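Local coordinates for protein LysR family transcriptional regulator (Vibrio vulnificus, PDB 5B7H) that probably acts as a DNA-binding transcription factor of the LysR family, OxyR2, represented here by its regulatory domain, at residues L58-R62 with H63-D67; S124-E127 with H128-A132. The protein carries 1 engineered substitution. All coordinates share one frame; numbering follows the deposited sequence.

The regulatory domain of this OxyR-type protein illustrates how local contacts end one helix and run along another. Contact 1 comes first along the chain, where helix 54-62 stops and a short loop leads into strand 68-73; contact 2 follows within helix 124-132, beyond the long strand 81-95. Their centres lie 24 Å apart and their nearest atoms about 9 Å, so they do not touch. Both nevertheless pack against strand 68-73 of the mixed six-stranded sheet, L61 on L69 and S124 and H128 on A72. Contact 1 thus closes a helix far from the chain centre, whereas contact 2 is buried and presents its N-terminal end to a sulfate.

Contact 1 (L58-R62 with H63-D67); sequences LTALR and HGELD
With CG2 of T59 anti to the backbone N and CG of H63 anti to its own carbonyl carbon (chi1 -72°), the two side chains lie next to each other and point the same way along the last helical turn. The methyl CG2 of T59 comes over one face of the imidazole, 4.0 Å from the ring centroid of H63 and displaced toward its rim, a CH-pi contact; OG1 of T59 is meanwhile bonded to the backbone of T55. Next to this pair, H63 N donates to T59 O at 2.9 Å, the last regular helical step. The chain then turns at G64, which has positive phi. A60 O accepts E65 N at 2.9 Å and, weakly, L66 N, while G64 N reaches L61 O at 3.1 Å from well above the carbonyl plane. Just beyond the turn, CD1 of L66 meets CB of A60 at 3.7 Å, a separate apolar contact on the buried side. R199 bonds to both L61 O and L66 O, tying the two limbs together. The two backward bonds, E65 N to A60 O and G64 N to L61 O, with G64 at positive phi, define a Schellman motif, here ending helix 54-62 and leading the chain into strand 68-73.

Contact 2 (S124-E127 with H128-A132); sequences SLTE and HAVSA. Engineered in segment 124-127: S124 (natural residue Cys). With SO4 (sulfate ion), chain C.
O1 of the sulfate ion is gripped by two donors of one residue, the engineered S124 (cysteine in the natural sequence): its backbone N at 2.8 Å and its hydroxyl OG at 2.9 Å. With chi1 at 66°, OG stands between the backbone N and the carbonyl carbon, where it can share the oxygen with its own amide. L125 N takes the neighbouring O2 at 2.9 Å, and H123 and T25 add further bonds to the anion, which probably came from the crystallisation liquor. The same hydroxyl accepts a hydrogen bond from a water that also pairs with ND1 of H128 at 2.9 Å, in the plane of the ring and at its edge. This bridge spans one helical turn, alongside the backbone bond from H128 N to S124 O; CE1 of H128 approaches CB of S124 to 3.9 Å. The second ring nitrogen, NE2, is bonded to the carbonyl oxygen of P74, so the ring's rotation is probably fixed.

Farther along, E127 O receives S131 N at 3.2 Å. F90 of strand 81-95 packs on L125, H128 and A129, covering the face of the helix that carries them. The backbone N atoms of S124 and L125 form a characteristic helix N-terminal anion site, to which the substitution adds the hydroxyl. The natural cysteine is probably the peroxide-sensing residue, as in OxyR relatives, so the sulfate probably marks the sensing pocket of this LysR substrate-binding domain.

Contact 1 (L58-R62 with H63-D67)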
loop_
_atom_site.group_PDB
_atom_site.type_symbol
_atom_site.label_atom_id
_atom_site.label_comp_id
_atom_site.label_asym_id
_atom_site.label_seq_id
_atom_site.Cartn_x
_atom_site.Cartn_y
_atom_site.Cartn_z
ATOM N N LEU A 58 8.754 -13.980 -8.327
ATOM C CA LEU A 58 9.176 -15.284 -8.855
ATOM C C LEU A 58 10.672 -15.279 -9.221
ATOM O O LEU A 58 11.392 -16.265 -8.977
ATOM C CB LEU A 58 8.279 -15.685 -10.050
ATOM C CG LEU A 58 6.897 -16.207 -9.578
ATOM C CD1 LEU A 58 5.953 -16.201 -10.795
ATOM C CD2 LEU A 58 7.012 -17.616 -8.947
ATOM N N THR A 59 11.165 -14.189 -9.822
ATOM C CA THR A 59 12.600 -14.110 -10.110
ATOM C C THR A 59 13.426 -14.179 -8.824
ATOM O O THR A 59 14.398 -14.947 -8.735
ATOM C CB THR A 59 12.849 -12.800 -10.825
ATOM O OG1 THR A 59 12.069 -12.782 -12.039
ATOM C CG2 THR A 59 14.346 -12.626 -11.124
ATOM N N ALA A 60 13.000 -13.444 -7.784
ATOM C CA ALA A 60 13.728 -13.500 -6.528
ATOM C C ALA A 60 13.679 -14.894 -5.914
ATOM O O ALA A 60 14.694 -15.381 -5.383
ATOM C CB ALA A 60 13.104 -12.496 -5.556
ATOM N N LEU A 61 12.529 -15.585 -6.035
ATOM C CA LEU A 61 12.445 -16.936 -5.522
ATOM C C LEU A 61 13.376 -17.872 -6.284
ATOM O O LEU A 61 14.084 -18.678 -5.663
ATOM C CB LEU A 61 10.995 -17.426 -5.643
ATOM C CG LEU A 61 10.750 -18.845 -5.096
ATOM C CD1 LEU A 61 10.997 -18.957 -3.570
ATOM C CD2 LEU A 61 9.346 -19.354 -5.547
ATOM N N ARG A 62 13.359 -17.799 -7.625
ATOM C CA ARG A 62 14.246 -18.638 -8.436
ATOM C C ARG A 62 15.684 -18.423 -8.016
ATOM O O ARG A 62 16.466 -19.392 -7.880
ATOM C CB ARG A 62 14.094 -18.212 -9.893
ATOM C CG ARG A 62 12.886 -18.857 -10.556
ATOM C CD ARG A 62 12.929 -18.805 -12.106
ATOM N NE ARG A 62 13.193 -17.492 -12.686
ATOM C CZ ARG A 62 12.282 -16.526 -12.877
ATOM N NH1 ARG A 62 10.998 -16.702 -12.556
ATOM N NH2 ARG A 62 12.663 -15.378 -13.415
ATOM N N HIS A 63 16.040 -17.153 -7.794
ATOM C CA HIS A 63 17.422 -16.765 -7.507
ATOM C C HIS A 63 17.808 -16.998 -6.045
ATOM O O HIS A 63 18.910 -16.632 -5.634
ATOM C CB HIS A 63 17.600 -15.293 -7.870
ATOM C CG HIS A 63 17.623 -15.033 -9.355
ATOM N ND1 HIS A 63 17.999 -13.822 -9.886
ATOM C CD2 HIS A 63 17.333 -15.823 -10.414
ATOM C CE1 HIS A 63 17.958 -13.878 -11.207
ATOM N NE2 HIS A 63 17.563 -15.086 -11.556
ATOM N N GLY A 64 16.914 -17.559 -5.230
ATOM C CA GLY A 64 17.246 -17.877 -3.863
ATOM C C GLY A 64 17.361 -16.670 -2.969
ATOM O O GLY A 64 17.896 -16.776 -1.859
ATOM N N GLU A 65 16.797 -15.530 -3.391
ATOM C CA GLU A 65 16.757 -14.313 -2.591
ATOM C C GLU A 65 15.541 -14.256 -1.676
ATOM O O GLU A 65 15.497 -13.392 -0.785
ATOM C CB GLU A 65 16.735 -13.100 -3.509
ATOM C CG GLU A 65 18.069 -13.016 -4.236
ATOM C CD GLU A 65 18.088 -12.095 -5.436
ATOM O OE1 GLU A 65 17.005 -11.591 -5.846
ATOM O OE2 GLU A 65 19.217 -11.888 -5.961
ATOM N N LEU A 66 14.534 -15.096 -1.918
ATOM C CA LEU A 66 13.435 -15.306 -0.995
ATOM C C LEU A 66 13.291 -16.807 -0.820
ATOM O O LEU A 66 13.699 -17.578 -1.686
ATOM C CB LEU A 66 12.122 -14.739 -1.556
ATOM C CG LEU A 66 12.189 -13.229 -1.823
ATOM C CD1 LEU A 66 10.920 -12.749 -2.596
ATOM C CD2 LEU A 66 12.275 -12.488 -0.482
ATOM N N ASP A 67 12.719 -17.221 0.319
ATOM C CA ASP A 67 12.448 -18.635 0.607
ATOM C C ASP A 67 11.072 -19.078 0.140
ATOM O O ASP A 67 10.914 -20.215 -0.263
ATOM C CB ASP A 67 12.482 -18.895 2.125
ATOM C CG ASP A 67 13.851 -18.714 2.714
ATOM O OD1 ASP A 67 14.759 -19.460 2.273
ATOM O OD2 ASP A 67 14.060 -17.850 3.599
#

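Contact 2 (S124-E127 with H128-A132)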
loop_
_atom_site.group_PDB
_atom_site.type_symbol
_atom_site.label_atom_id
_atom_site.label_comp_id
_atom_site.label_asym_id
_atom_site.label_seq_id
_atom_site.Cartn_x
_atom_site.Cartn_y
_atom_site.Cartn_z
ATOM N N SER A 124 -1.765 -8.923 -10.582
ATOM C CA SER A 124 -2.588 -10.113 -10.757
ATOM C C SER A 124 -4.066 -9.877 -10.433
ATOM O O SER A 124 -4.919 -10.635 -10.949
ATOM C CB SER A 124 -2.016 -11.280 -9.920
ATOM O OG SER A 124 -2.155 -10.947 -8.543
ATOM N N LEU A 125 -4.397 -8.870 -9.612
ATOM C CA LEU A 125 -5.789 -8.612 -9.258
ATOM C C LEU A 125 -6.650 -8.432 -10.494
ATOM O O LEU A 125 -7.783 -8.955 -10.557
ATOM C CB LEU A 125 -5.896 -7.402 -8.323
ATOM C CG LEU A 125 -7.325 -7.197 -7.782
ATOM C CD1 LEU A 125 -7.605 -8.296 -6.723
ATOM C CD2 LEU A 125 -7.430 -5.842 -7.134
ATOM N N THR A 126 -6.112 -7.737 -11.510
ATOM C CA THR A 126 -6.914 -7.486 -12.712
ATOM C C THR A 126 -7.226 -8.764 -13.487
ATOM O O THR A 126 -8.390 -9.015 -13.811
ATOM C CB THR A 126 -6.186 -6.460 -13.551
ATOM O OG1 THR A 126 -6.229 -5.215 -12.846
ATOM C CG2 THR A 126 -6.894 -6.257 -14.892
ATOM N N GLU A 127 -6.216 -9.615 -13.753
ATOM C CA GLU A 127 -6.535 -10.818 -14.532
ATOM C C GLU A 127 -7.447 -11.739 -13.750
ATOM O O GLU A 127 -8.361 -12.343 -14.313
ATOM C CB GLU A 127 -5.278 -11.585 -14.948
ATOM C CG GLU A 127 -4.220 -11.648 -13.880
ATOM C CD GLU A 127 -2.895 -12.224 -14.368
ATOM O OE1 GLU A 127 -2.919 -13.217 -15.125
ATOM O OE2 GLU A 127 -1.834 -11.647 -14.028
ATOM N N HIS A 128 -7.280 -11.784 -12.430
ATOM C CA HIS A 128 -8.121 -12.684 -11.653
ATOM C C HIS A 128 -9.539 -12.164 -11.526
ATOM O O HIS A 128 -10.495 -12.939 -11.650
ATOM C CB HIS A 128 -7.525 -12.876 -10.258
ATOM C CG HIS A 128 -6.274 -13.683 -10.277
ATOM N ND1 HIS A 128 -5.299 -13.569 -9.318
ATOM C CD2 HIS A 128 -5.853 -14.643 -11.135
ATOM C CE1 HIS A 128 -4.300 -14.386 -9.607
ATOM N NE2 HIS A 128 -4.629 -15.074 -10.691
ATOM N N ALA A 129 -9.707 -10.870 -11.298
ATOM C CA ALA A 129 -11.073 -10.381 -11.104
ATOM C C ALA A 129 -11.840 -10.406 -12.415
ATOM O O ALA A 129 -13.012 -10.782 -12.443
ATOM C CB ALA A 129 -11.018 -8.941 -10.577
ATOM N N VAL A 130 -11.206 -9.989 -13.501
ATOM C CA VAL A 130 -11.895 -9.957 -14.796
ATOM C C VAL A 130 -12.345 -11.364 -15.202
ATOM O O VAL A 130 -13.457 -11.557 -15.709
ATOM C CB VAL A 130 -10.987 -9.283 -15.841
ATOM C CG1 VAL A 130 -11.463 -9.479 -17.246
ATOM C CG2 VAL A 130 -10.904 -7.779 -15.531
ATOM N N SER A 131 -11.496 -12.369 -14.973
ATOM C CA SER A 131 -11.893 -13.715 -15.371
ATOM C C SER A 131 -12.901 -14.324 -14.404
ATOM O O SER A 131 -13.866 -14.957 -14.837
ATOM C CB SER A 131 -10.672 -14.619 -15.495
ATOM O OG SER A 131 -9.913 -14.588 -14.314
ATOM N N ALA A 132 -12.674 -14.195 -13.094
ATOM C CA ALA A 132 -13.562 -14.827 -12.124
ATOM C C ALA A 132 -14.937 -14.181 -12.134
ATOM O O ALA A 132 -15.949 -14.864 -11.922
ATOM C CB ALA A 132 -12.941 -14.663 -10.728
HETATM S S SO4 C . -1.228 -7.381 -7.394
HETATM O O1 SO4 C . -0.542 -8.512 -8.153
HETATM O O2 SO4 C . -2.553 -7.200 -8.040
HETATM O O3 SO4 C . -1.289 -7.772 -5.998
HETATM O O4 SO4 C . -0.423 -6.185 -7.530
HETATM O O HOH W 1 -5.000 -11.355 -7.482
#